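PDB 3VOV: glucokinase from Thermus thermophilus, which is a ROK-family hexokinase, a zinc-containing enzyme that phosphorylates hexose sugars such as glucose, probably with ATP as phosphate donor. Local coordinates for residues A15-F18 and L24-V27; R49-A54 and T98-F103; A221-G226 and L260-R265; L128-S133 and I227-L232; R188-T191 and P197-T200. All blocks are in the same frame, centred on the assembly; numbering follows the deposited sequence. Where two conformers were deposited one is given.

Contact 1: A15-F18 and L24-V27; sequences AGVF and LSKV
Ala15 and Val27 form an antiparallel hydrogen-bonded pair: Ala15 N reaches Val27 O at 2.9 Å, and Val27 N returns to Ala15 O at 2.9 Å, each donor lying in the carbonyl plane of its acceptor. The two segments run 175° apart. Their connection is a beta hairpin at the margin of the five-stranded mixed sheet in the N-terminal half of this actin-like sugar kinase; strand 27-30 is outermost and strand 12-18 lies next to it. Beyond the pair the regular backbone pattern breaks off, where residues 24-26 have not yet entered strand 27-30. Leu24 N still reaches Val17 O at 2.7 Å, but from 44° above the carbonyl plane. Ser25 bridges the gap with its hydroxyl, which takes the N-H of Val17 in an almost straight bond (175°) and itself donates a hydrogen bond to Ala50 O in helix 36-54. OG is placed for both bonds by lying between the backbone N and the carbonyl carbon. Val17 and Leu24 touch obliquely through one methyl each, CG1 against CD1 at 4.0 Å, while Phe18 turns to the other face and packs on helix 284-299. At Gly16, the bare alpha carbon lets Ser25 O approach to 3.3 Å from Gly16 CA, where a beta carbon would collide with that oxygen.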
# COMPACT_ATOMS: atom_id res chain seq x y z
N ALA B 15 16.40 -28.35 -29.73
CA ALA B 15 15.71 -28.48 -30.99
C ALA B 15 14.94 -29.80 -31.06
O ALA B 15 15.37 -30.79 -30.47
CB ALA B 15 16.74 -28.38 -32.17
N GLY B 16 13.82 -29.83 -31.77
CA GLY B 16 13.19 -31.12 -32.02
C GLY B 16 12.13 -30.99 -33.05
O GLY B 16 11.50 -29.94 -33.15
N VAL B 17 11.97 -32.06 -33.86
CA VAL B 17 10.82 -32.21 -34.75
C VAL B 17 9.61 -32.52 -33.88
O VAL B 17 9.77 -33.14 -32.82
CB VAL B 17 11.05 -33.34 -35.82
CG1 VAL B 17 9.82 -33.55 -36.69
CG2 VAL B 17 12.26 -32.99 -36.73
N PHE B 18 8.46 -32.01 -34.26
CA PHE B 18 7.29 -32.06 -33.43
C PHE B 18 6.15 -32.40 -34.35
O PHE B 18 6.08 -31.84 -35.43
CB PHE B 18 7.03 -30.67 -32.82
CG PHE B 18 5.78 -30.56 -32.00
CD1 PHE B 18 5.70 -31.19 -30.76
CD2 PHE B 18 4.70 -29.81 -32.46
CE1 PHE B 18 4.55 -31.08 -30.00
CE2 PHE B 18 3.58 -29.66 -31.71
CZ PHE B 18 3.48 -30.32 -30.45
N LEU B 24 9.49 -35.74 -32.02
CA LEU B 24 10.03 -36.94 -32.68
C LEU B 24 11.52 -37.04 -32.54
O LEU B 24 12.09 -38.08 -32.90
CB LEU B 24 9.61 -37.04 -34.16
CG LEU B 24 8.10 -36.89 -34.40
CD1 LEU B 24 7.74 -36.87 -35.89
CD2 LEU B 24 7.29 -37.94 -33.67
N SER B 25 12.15 -35.98 -32.04
CA SER B 25 13.57 -35.92 -31.76
C SER B 25 13.85 -34.85 -30.72
O SER B 25 13.00 -34.00 -30.46
CB SER B 25 14.41 -35.66 -33.03
OG SER B 25 14.03 -34.45 -33.70
N LYS B 26 15.03 -34.91 -30.11
CA LYS B 26 15.45 -33.90 -29.16
C LYS B 26 16.98 -33.71 -29.12
O LYS B 26 17.71 -34.61 -28.72
CB LYS B 26 14.94 -34.17 -27.74
CG LYS B 26 15.30 -33.02 -26.83
CD LYS B 26 14.50 -32.94 -25.57
CE LYS B 26 15.00 -31.77 -24.72
NZ LYS B 26 14.49 -31.91 -23.35
N VAL B 27 17.43 -32.50 -29.47
CA VAL B 27 18.87 -32.23 -29.64
C VAL B 27 19.17 -31.10 -28.73
O VAL B 27 18.41 -30.13 -28.64
CB VAL B 27 19.19 -31.89 -31.11
CG1 VAL B 27 20.60 -31.20 -31.29
CG2 VAL B 27 19.07 -33.14 -31.96

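Contact 2: R49-A54 and T98-F103; sequences RAEREA and TGRPVF
The carboxylate of Glu51 is gripped end-on by NH1 and NH2 of Arg100, the two flat groups being nearly coplanar with 18° between their planes. Arg100 NH1 gives a short bond of 2.6 Å to Glu51 OE2, and NH2 a longer one of 3.2 Å to OE1. Both oxygens use their syn lone pairs, so the pair forms a fork that discourages rotation of either group. Glu51 reaches out from its helix on a chain extended beyond CG, whereas Arg100 folds back through bends at chi2 (70°) and chi3. This fold brings NE back to its own segment, where it donates to Thr98 O at 2.9 Å, from above that carbonyl's plane. Thr98 ends helix 90-98, and Gly99, with positive phi, turns the chain toward strand 102-106. The bridge thus ties helix 36-54, which packs against strands 12-18 and 27-30, to the turn entering the opposite outermost strand of the same N-terminal alpha/beta sheet. A methionine in place of Arg100 would probably cost the buried Glu51 carboxylate both of its guanidinium bonds and leave Thr98 O without the NE donor. Both residues are buried, and the two atoms of the shorter bond each have a second partner in the backbone of Gly58, whose N binds Glu51 OE2 and whose O accepts from Arg100 NH1.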
# COMPACT_ATOMS: atom_id res chain seq x y z
N ARG B 49 20.01 -31.29 -37.49
CA ARG B 49 20.25 -32.48 -36.69
C ARG B 49 18.96 -33.12 -36.16
O ARG B 49 18.80 -34.36 -36.23
CB ARG B 49 21.26 -32.20 -35.56
CG ARG B 49 21.62 -33.46 -34.81
CD ARG B 49 22.75 -33.25 -33.83
NE ARG B 49 22.62 -34.21 -32.75
CZ ARG B 49 23.25 -34.14 -31.59
NH1 ARG B 49 24.11 -33.15 -31.32
NH2 ARG B 49 23.01 -35.09 -30.67
N ALA B 50 18.05 -32.30 -35.64
CA ALA B 50 16.77 -32.81 -35.14
C ALA B 50 15.99 -33.49 -36.27
O ALA B 50 15.30 -34.50 -36.08
CB ALA B 50 15.93 -31.63 -34.57
N GLU B 51 16.10 -32.92 -37.46
CA GLU B 51 15.41 -33.46 -38.61
C GLU B 51 16.05 -34.77 -39.07
O GLU B 51 15.34 -35.69 -39.47
CB GLU B 51 15.40 -32.42 -39.70
CG GLU B 51 14.28 -31.38 -39.49
CD GLU B 51 14.25 -30.36 -40.60
OE1 GLU B 51 15.33 -29.95 -41.06
OE2 GLU B 51 13.15 -29.95 -41.02
N ARG B 52 17.38 -34.86 -39.00
CA ARG B 52 18.08 -36.13 -39.30
C ARG B 52 17.71 -37.21 -38.28
O ARG B 52 17.46 -38.37 -38.64
CB ARG B 52 19.60 -35.94 -39.32
CG ARG B 52 20.08 -35.11 -40.48
CD ARG B 52 21.59 -35.23 -40.67
NE ARG B 52 22.37 -34.69 -39.55
CZ ARG B 52 22.76 -33.43 -39.44
NH1 ARG B 52 22.42 -32.54 -40.36
NH2 ARG B 52 23.48 -33.05 -38.38
N GLU B 53 17.67 -36.82 -37.01
CA GLU B 53 17.30 -37.77 -35.96
C GLU B 53 15.85 -38.22 -35.97
O GLU B 53 15.54 -39.33 -35.52
CB GLU B 53 17.65 -37.23 -34.61
CG GLU B 53 19.10 -37.32 -34.34
CD GLU B 53 19.45 -36.89 -32.94
OE1 GLU B 53 18.58 -37.00 -32.03
OE2 GLU B 53 20.60 -36.45 -32.76
N ALA B 54 14.96 -37.37 -36.44
CA ALA B 54 13.57 -37.77 -36.55
C ALA B 54 13.29 -38.48 -37.87
O ALA B 54 12.25 -39.14 -38.01
CB ALA B 54 12.64 -36.57 -36.40
N THR B 98 17.62 -21.98 -43.74
CA THR B 98 16.87 -23.18 -43.52
C THR B 98 15.88 -23.40 -44.68
O THR B 98 15.47 -24.53 -44.96
CB THR B 98 16.19 -22.87 -42.19
OG1 THR B 98 16.61 -23.76 -41.16
CG2 THR B 98 14.78 -22.63 -42.30
N GLY B 99 15.51 -22.33 -45.36
CA GLY B 99 14.54 -22.45 -46.45
C GLY B 99 13.11 -22.69 -45.95
O GLY B 99 12.22 -23.04 -46.74
N ARG B 100 12.89 -22.49 -44.64
CA ARG B 100 11.57 -22.67 -44.03
C ARG B 100 11.09 -21.35 -43.39
O ARG B 100 11.90 -20.58 -42.94
CB ARG B 100 11.65 -23.75 -42.91
CG ARG B 100 11.08 -25.13 -43.29
CD ARG B 100 11.93 -25.90 -44.32
NE ARG B 100 13.30 -26.11 -43.87
CZ ARG B 100 13.70 -27.12 -43.11
NH1 ARG B 100 12.84 -28.04 -42.70
NH2 ARG B 100 14.97 -27.22 -42.76
N PRO B 101 9.76 -21.13 -43.33
CA PRO B 101 9.27 -19.98 -42.55
C PRO B 101 9.58 -20.20 -41.05
O PRO B 101 9.56 -21.34 -40.56
CB PRO B 101 7.76 -19.98 -42.83
CG PRO B 101 7.44 -21.41 -43.14
CD PRO B 101 8.67 -21.93 -43.89
N VAL B 102 9.93 -19.11 -40.38
CA VAL B 102 10.29 -19.12 -38.98
C VAL B 102 9.27 -18.25 -38.23
O VAL B 102 8.95 -17.13 -38.67
CB VAL B 102 11.71 -18.53 -38.78
CG1 VAL B 102 12.00 -18.30 -37.30
CG2 VAL B 102 12.77 -19.44 -39.38
N PHE B 103 8.77 -18.78 -37.10
CA PHE B 103 7.81 -18.08 -36.25
C PHE B 103 8.43 -17.89 -34.86
O PHE B 103 8.79 -18.85 -34.18
CB PHE B 103 6.49 -18.88 -36.18
CG PHE B 103 5.80 -19.03 -37.53
CD1 PHE B 103 5.00 -18.00 -38.03
CD2 PHE B 103 5.98 -20.18 -38.31
CE1 PHE B 103 4.36 -18.12 -39.28
CE2 PHE B 103 5.35 -20.32 -39.57
CZ PHE B 103 4.53 -19.29 -40.05

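Contact 3: A221-G226 and L260-R265; sequences AARYVG and LEAYRR
The carbonyl oxygen of Gly226 is the polar atom on which Tyr263 settles. Tyr263 CA points its hydrogen at Gly226 O (3.5 Å, 140° at the hydrogen), and the same oxygen lies 3.8 Å from Tyr263 CD1, at the edge of the ring and close to its plane. With CG anti to the backbone N (chi1 177°), the ring runs past Gly226 toward Leu229 and Val233, and its hydroxyl binds Pro273 O. Alongside, the methyl of Ala262 points into the other helix, its CB 3.5 Å from Arg223 O and 3.9 Å from Arg223 CB. This is close helix-helix packing through small residues: helices 212-236 and 253-265 run in roughly the same direction, their local axes 7.2 Å apart and crossing at -38°. A beta carbon on Gly226 would run into Ala262 CB and Tyr263 N. The two helices lie side by side in the C-terminal alpha/beta domain, joined in the chain by strand 240-244 and the short helix 246-249. Both also reach other subunits of the tetramer: Tyr224 OH bonds to Gly165 O of the second subunit, and Arg265 O to Arg216 NH1 of the third.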
# COMPACT_ATOMS: atom_id res chain seq x y z
N ALA B 221 5.93 -12.90 -0.31
CA ALA B 221 6.12 -13.08 -1.77
C ALA B 221 5.10 -14.06 -2.31
O ALA B 221 4.50 -13.84 -3.37
CB ALA B 221 7.54 -13.60 -2.05
N ALA B 222 4.90 -15.18 -1.60
CA ALA B 222 3.83 -16.14 -1.99
C ALA B 222 2.44 -15.51 -2.08
O ALA B 222 1.70 -15.74 -3.05
CB ALA B 222 3.82 -17.39 -1.01
N ARG B 223 2.05 -14.71 -1.09
CA ARG B 223 0.75 -14.04 -1.16
C ARG B 223 0.62 -13.05 -2.35
O ARG B 223 -0.47 -12.91 -2.90
CB ARG B 223 0.45 -13.27 0.15
CG ARG B 223 0.32 -14.21 1.42
CD ARG B 223 -0.33 -13.45 2.58
NE ARG B 223 0.55 -12.38 3.02
CZ ARG B 223 1.59 -12.56 3.84
NH1 ARG B 223 1.86 -13.76 4.36
NH2 ARG B 223 2.34 -11.51 4.15
N TYR B 224 1.70 -12.32 -2.68
CA TYR B 224 1.62 -11.38 -3.82
C TYR B 224 1.38 -12.13 -5.12
O TYR B 224 0.67 -11.65 -6.00
CB TYR B 224 2.88 -10.52 -3.94
CG TYR B 224 2.84 -9.28 -3.02
CD1 TYR B 224 1.80 -8.35 -3.12
CD2 TYR B 224 3.85 -9.06 -2.11
CE1 TYR B 224 1.79 -7.17 -2.29
CE2 TYR B 224 3.86 -7.94 -1.26
CZ TYR B 224 2.82 -7.03 -1.34
OH TYR B 224 2.86 -5.96 -0.53
N VAL B 225 1.95 -13.33 -5.23
CA VAL B 225 1.70 -14.16 -6.42
C VAL B 225 0.21 -14.54 -6.45
O VAL B 225 -0.42 -14.39 -7.47
CB VAL B 225 2.60 -15.39 -6.49
CG1 VAL B 225 2.17 -16.27 -7.70
CG2 VAL B 225 4.10 -14.96 -6.64
N GLY B 226 -0.33 -14.99 -5.31
CA GLY B 226 -1.74 -15.32 -5.20
C GLY B 226 -2.64 -14.14 -5.54
O GLY B 226 -3.66 -14.27 -6.26
N LEU B 260 -1.84 -20.19 -2.47
CA LEU B 260 -3.19 -20.65 -2.74
C LEU B 260 -4.22 -20.00 -1.84
O LEU B 260 -5.32 -19.68 -2.29
CB LEU B 260 -3.24 -22.15 -2.48
CG LEU B 260 -2.92 -23.05 -3.63
CD1 LEU B 260 -3.07 -24.49 -3.08
CD2 LEU B 260 -4.00 -22.74 -4.69
N GLU B 261 -3.87 -19.81 -0.57
CA GLU B 261 -4.79 -19.14 0.35
C GLU B 261 -5.02 -17.67 -0.07
O GLU B 261 -6.17 -17.20 -0.06
CB GLU B 261 -4.30 -19.27 1.81
CG GLU B 261 -5.17 -18.55 2.87
CD GLU B 261 -6.63 -19.06 2.98
OE1 GLU B 261 -7.43 -18.33 3.62
OE2 GLU B 261 -6.97 -20.14 2.43
N ALA B 262 -3.97 -16.96 -0.49
CA ALA B 262 -4.15 -15.56 -0.96
C ALA B 262 -5.03 -15.51 -2.23
O ALA B 262 -5.92 -14.68 -2.36
CB ALA B 262 -2.79 -14.86 -1.21
N TYR B 263 -4.78 -16.45 -3.15
CA TYR B 263 -5.57 -16.55 -4.40
C TYR B 263 -7.06 -16.76 -4.04
O TYR B 263 -7.95 -16.08 -4.57
CB TYR B 263 -4.98 -17.70 -5.23
CG TYR B 263 -5.71 -18.04 -6.54
CD1 TYR B 263 -5.51 -17.27 -7.69
CD2 TYR B 263 -6.53 -19.17 -6.63
CE1 TYR B 263 -6.18 -17.58 -8.89
CE2 TYR B 263 -7.14 -19.52 -7.80
CZ TYR B 263 -6.97 -18.73 -8.93
OH TYR B 263 -7.61 -19.09 -10.10
N ARG B 264 -7.33 -17.70 -3.13
CA ARG B 264 -8.72 -17.92 -2.69
C ARG B 264 -9.32 -16.70 -1.98
O ARG B 264 -10.45 -16.32 -2.29
CB ARG B 264 -8.80 -19.13 -1.80
CG ARG B 264 -8.62 -20.40 -2.63
CD ARG B 264 -8.76 -21.61 -1.73
NE ARG B 264 -8.62 -22.84 -2.51
CZ ARG B 264 -7.93 -23.90 -2.09
NH1 ARG B 264 -7.28 -23.85 -0.92
NH2 ARG B 264 -7.86 -24.99 -2.86
N ARG B 265 -8.57 -16.08 -1.07
CA ARG B 265 -9.05 -14.83 -0.44
C ARG B 265 -9.34 -13.69 -1.43
O ARG B 265 -10.18 -12.83 -1.15
CB ARG B 265 -8.05 -14.28 0.59
CG ARG B 265 -8.00 -15.18 1.89
CD ARG B 265 -7.25 -14.45 3.02
NE ARG B 265 -8.00 -13.29 3.54
CZ ARG B 265 -7.67 -12.01 3.35
NH1 ARG B 265 -6.58 -11.67 2.63
NH2 ARG B 265 -8.43 -11.06 3.90

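Contact 4: L128-S133 and I227-L232; sequences LYLTVS and IGLASL
Leu229 CD2 is the methyl on which the strand side chains close, lying 3.8 Å from Leu130 CB and 4.0 Å from Leu128 CD1. Leu130 adds its own CD2 at 3.9 Å from the same Leu229 CD2, so this one branch touches two alternate residues of strand 128-132. The bond from its alpha carbon does not aim straight at the strand; CG lies anti to the carbonyl carbon (chi1 -69°), and the extended chain then brings the tip inward. Around this tight centre, Leu157 touches both Leu128 and Leu130, and Val225, one turn before Leu229, also meets Leu130.

Toward the start of the strand the fit is looser. Leu232 crosses Leu128 at about a right angle and meets it through CB alone, 4.1 Å from Leu128 CD2. The far side of the helix faces protein rather than this strand: Ile227 packs on Thr161 and Ser231 on Leu160 of the fourth subunit, with Ser231 OG hydrogen-bonded to Thr161 N there. The strand likewise has a second face, where Tyr129 and Thr131 lie against helix 107-118. The zinc site is nearby but not in contact, the side chain of Leu130 being about 9 Å from that of zinc-binding His159. With local axes 10.4 Å apart and directions 159° apart, helix 212-236 lies nearly antiparallel on the strand and leads into strand 240-244, which runs parallel to strand 127-132 beside it in the sheet, as in the layered alpha/beta domains of the actin-like ATPase clan.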
# COMPACT_ATOMS: atom_id res chain seq x y z
N LEU B 128 -4.18 -19.15 -18.36
CA LEU B 128 -3.32 -18.08 -17.96
C LEU B 128 -2.16 -18.75 -17.27
O LEU B 128 -2.36 -19.60 -16.40
CB LEU B 128 -4.12 -17.22 -17.01
CG LEU B 128 -3.69 -16.01 -16.24
CD1 LEU B 128 -2.35 -16.23 -15.62
CD2 LEU B 128 -3.80 -14.72 -17.06
N TYR B 129 -0.95 -18.40 -17.66
CA TYR B 129 0.25 -19.05 -17.15
C TYR B 129 1.22 -18.03 -16.57
O TYR B 129 1.46 -16.98 -17.17
CB TYR B 129 0.92 -19.76 -18.32
CG TYR B 129 2.27 -20.35 -18.03
CD1 TYR B 129 2.38 -21.56 -17.39
CD2 TYR B 129 3.44 -19.71 -18.45
CE1 TYR B 129 3.62 -22.13 -17.13
CE2 TYR B 129 4.70 -20.28 -18.21
CZ TYR B 129 4.77 -21.51 -17.55
OH TYR B 129 5.97 -22.13 -17.30
N LEU B 130 1.78 -18.35 -15.40
CA LEU B 130 2.79 -17.49 -14.77
C LEU B 130 3.97 -18.33 -14.44
O LEU B 130 3.82 -19.46 -13.99
CB LEU B 130 2.23 -16.89 -13.47
CG LEU B 130 3.03 -15.71 -12.90
CD1 LEU B 130 2.67 -14.46 -13.67
CD2 LEU B 130 2.73 -15.53 -11.38
N THR B 131 5.16 -17.82 -14.74
CA THR B 131 6.37 -18.54 -14.37
C THR B 131 7.18 -17.69 -13.42
O THR B 131 7.55 -16.56 -13.75
CB THR B 131 7.22 -18.98 -15.62
OG1 THR B 131 8.51 -19.43 -15.19
CG2 THR B 131 7.36 -17.86 -16.61
N VAL B 132 7.45 -18.25 -12.23
CA VAL B 132 8.32 -17.60 -11.25
C VAL B 132 9.68 -18.28 -11.26
O VAL B 132 9.84 -19.42 -10.88
CB VAL B 132 7.67 -17.66 -9.81
CG1 VAL B 132 8.48 -16.85 -8.78
CG2 VAL B 132 6.26 -17.11 -9.87
N SER B 133 10.67 -17.54 -11.73
CA SER B 133 12.04 -17.99 -11.77
C SER B 133 12.89 -16.80 -11.29
O SER B 133 12.57 -16.14 -10.31
CB SER B 133 12.39 -18.34 -13.24
OG SER B 133 13.71 -18.84 -13.34
N ILE B 227 -2.28 -12.97 -5.02
CA ILE B 227 -3.07 -11.79 -5.29
C ILE B 227 -2.99 -11.40 -6.76
O ILE B 227 -4.02 -10.99 -7.36
CB ILE B 227 -2.60 -10.57 -4.41
CG1 ILE B 227 -2.91 -10.85 -2.93
CG2 ILE B 227 -3.31 -9.25 -4.87
CD1 ILE B 227 -2.25 -9.78 -1.97
N GLY B 228 -1.79 -11.47 -7.34
CA GLY B 228 -1.63 -11.03 -8.74
C GLY B 228 -2.39 -11.95 -9.69
O GLY B 228 -3.05 -11.50 -10.61
N LEU B 229 -2.36 -13.25 -9.42
CA LEU B 229 -3.12 -14.23 -10.23
C LEU B 229 -4.63 -14.04 -10.05
O LEU B 229 -5.37 -14.05 -11.03
CB LEU B 229 -2.69 -15.64 -9.85
CG LEU B 229 -1.25 -16.07 -10.27
CD1 LEU B 229 -0.94 -17.44 -9.66
CD2 LEU B 229 -1.10 -16.09 -11.83
N ALA B 230 -5.09 -13.80 -8.82
CA ALA B 230 -6.54 -13.56 -8.61
C ALA B 230 -6.99 -12.32 -9.38
O ALA B 230 -8.09 -12.28 -9.91
CB ALA B 230 -6.85 -13.38 -7.10
N SER B 231 -6.15 -11.29 -9.39
CA SER B 231 -6.45 -10.01 -10.04
C SER B 231 -6.55 -10.22 -11.57
O SER B 231 -7.49 -9.75 -12.26
CB SER B 231 -5.32 -9.03 -9.68
OG SER B 231 -5.75 -7.70 -9.67
N LEU B 232 -5.62 -11.01 -12.10
CA LEU B 232 -5.62 -11.42 -13.53
C LEU B 232 -6.86 -12.22 -13.92
O LEU B 232 -7.32 -12.14 -15.04
CB LEU B 232 -4.32 -12.20 -13.87
CG LEU B 232 -3.09 -11.27 -13.93
CD1 LEU B 232 -1.74 -12.03 -13.86
CD2 LEU B 232 -3.16 -10.37 -15.21

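Contact 5: R188-T191 and P197-T200; sequences RDAT and PVDT
Thr191 and Val198 face each other with unlike groups, the hydroxyl of one against the backbone of the other. Thr191 OG1 accepts the N-H of Val198 at 2.9 Å, nearly straight at 174°, and donates to Glu187 O one turn back in its own helix. With chi1 at -64°, OG1 lies beside the threonine's backbone N, and CG2, anti to that N, comes alongside Pro197 CA at 3.9 Å. Val198 points its side chain into the helix: its CB and CG1 both lie 3.8 Å from Ala190 CB, and CG2 rests over the Ala190 carbonyl, 3.9 Å from Ala190 O. This is a short interhelical connection, in which the loop after helix 183-194 folds back on that helix before helix 200-208. Asp199 is the N-cap of that second helix, its OD1 bonded to Glu202 N, and Leu203 touches both Ala190 and Val198 from within it. A valine at Thr191 would probably leave Val198 N without its acceptor and Glu187 O without the hydroxyl, with the loop held there by apolar contacts. Helix 183-194 also borders the second subunit, where Arg188 makes a cation-pi contact with Tyr192 of that subunit.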
# COMPACT_ATOMS: atom_id res chain seq x y z
N ARG B 188 17.12 -10.31 -3.33
CA ARG B 188 17.33 -8.91 -3.00
C ARG B 188 16.91 -8.63 -1.54
O ARG B 188 17.66 -8.04 -0.71
CB ARG B 188 16.54 -8.01 -3.97
CG ARG B 188 16.52 -6.53 -3.56
CD ARG B 188 15.26 -5.72 -4.07
NE ARG B 188 14.01 -6.29 -3.53
CZ ARG B 188 12.83 -6.37 -4.20
NH1 ARG B 188 12.70 -5.97 -5.47
NH2 ARG B 188 11.77 -6.90 -3.59
N ASP B 189 15.71 -9.06 -1.20
CA ASP B 189 15.19 -8.70 0.13
C ASP B 189 15.86 -9.57 1.22
O ASP B 189 16.03 -9.11 2.37
CB ASP B 189 13.67 -8.90 0.19
CG ASP B 189 12.91 -7.88 -0.64
OD1 ASP B 189 13.43 -6.75 -0.82
OD2 ASP B 189 11.82 -8.21 -1.14
N ALA B 190 16.21 -10.82 0.87
CA ALA B 190 16.86 -11.67 1.89
C ALA B 190 18.28 -11.18 2.18
O ALA B 190 18.71 -11.16 3.34
CB ALA B 190 16.84 -13.08 1.48
N THR B 191 18.99 -10.76 1.14
CA THR B 191 20.34 -10.24 1.29
C THR B 191 20.32 -8.93 2.09
O THR B 191 21.15 -8.72 2.96
CB THR B 191 20.99 -10.06 -0.12
OG1 THR B 191 21.11 -11.37 -0.74
CG2 THR B 191 22.35 -9.40 -0.05
N PRO B 197 25.04 -12.05 1.67
CA PRO B 197 24.43 -12.62 0.47
C PRO B 197 23.58 -13.86 0.76
O PRO B 197 24.04 -14.81 1.38
CB PRO B 197 25.61 -12.93 -0.43
CG PRO B 197 26.71 -11.91 0.06
CD PRO B 197 26.52 -11.97 1.56
N VAL B 198 22.30 -13.81 0.38
CA VAL B 198 21.42 -14.95 0.57
C VAL B 198 20.76 -15.24 -0.74
O VAL B 198 20.02 -14.38 -1.27
CB VAL B 198 20.34 -14.67 1.60
CG1 VAL B 198 19.36 -15.89 1.76
CG2 VAL B 198 20.98 -14.27 2.96
N ASP B 199 21.00 -16.43 -1.27
CA ASP B 199 20.33 -16.81 -2.50
C ASP B 199 19.09 -17.60 -2.16
O ASP B 199 18.84 -17.86 -0.98
CB ASP B 199 21.28 -17.55 -3.49
CG ASP B 199 21.84 -18.84 -2.93
OD1 ASP B 199 21.32 -19.35 -1.90
OD2 ASP B 199 22.81 -19.34 -3.53
N THR B 200 18.28 -17.93 -3.16
CA THR B 200 17.01 -18.61 -2.92
C THR B 200 17.20 -19.98 -2.24
O THR B 200 16.36 -20.38 -1.42
CB THR B 200 16.20 -18.84 -4.20
OG1 THR B 200 16.99 -19.60 -5.10
CG2 THR B 200 15.81 -17.50 -4.85

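Overall arrangement
The five contacts divide between the chain's two halves. Contacts 1 and 2, with centres about 9 Å apart, touch in the N-terminal sheet; contact 1 closes before contact 2 opens, and contact 2 ties helix 36-54 to the turn leading into the strand at the sheet's other margin. Contacts 3 and 4, with centres about 10 Å apart, share helix 212-236 in the C-terminal half, and their segments alternate along the chain. Contact 5 lies between the two segments of contact 4 in sequence, yet its centre is about 22 Å away. The centres of contacts 1 and 4 are about 30 Å apart, consistent with the two-lobed architecture of actin-like sugar kinases. Contacts 3, 4 and 5 also border neighbouring subunits.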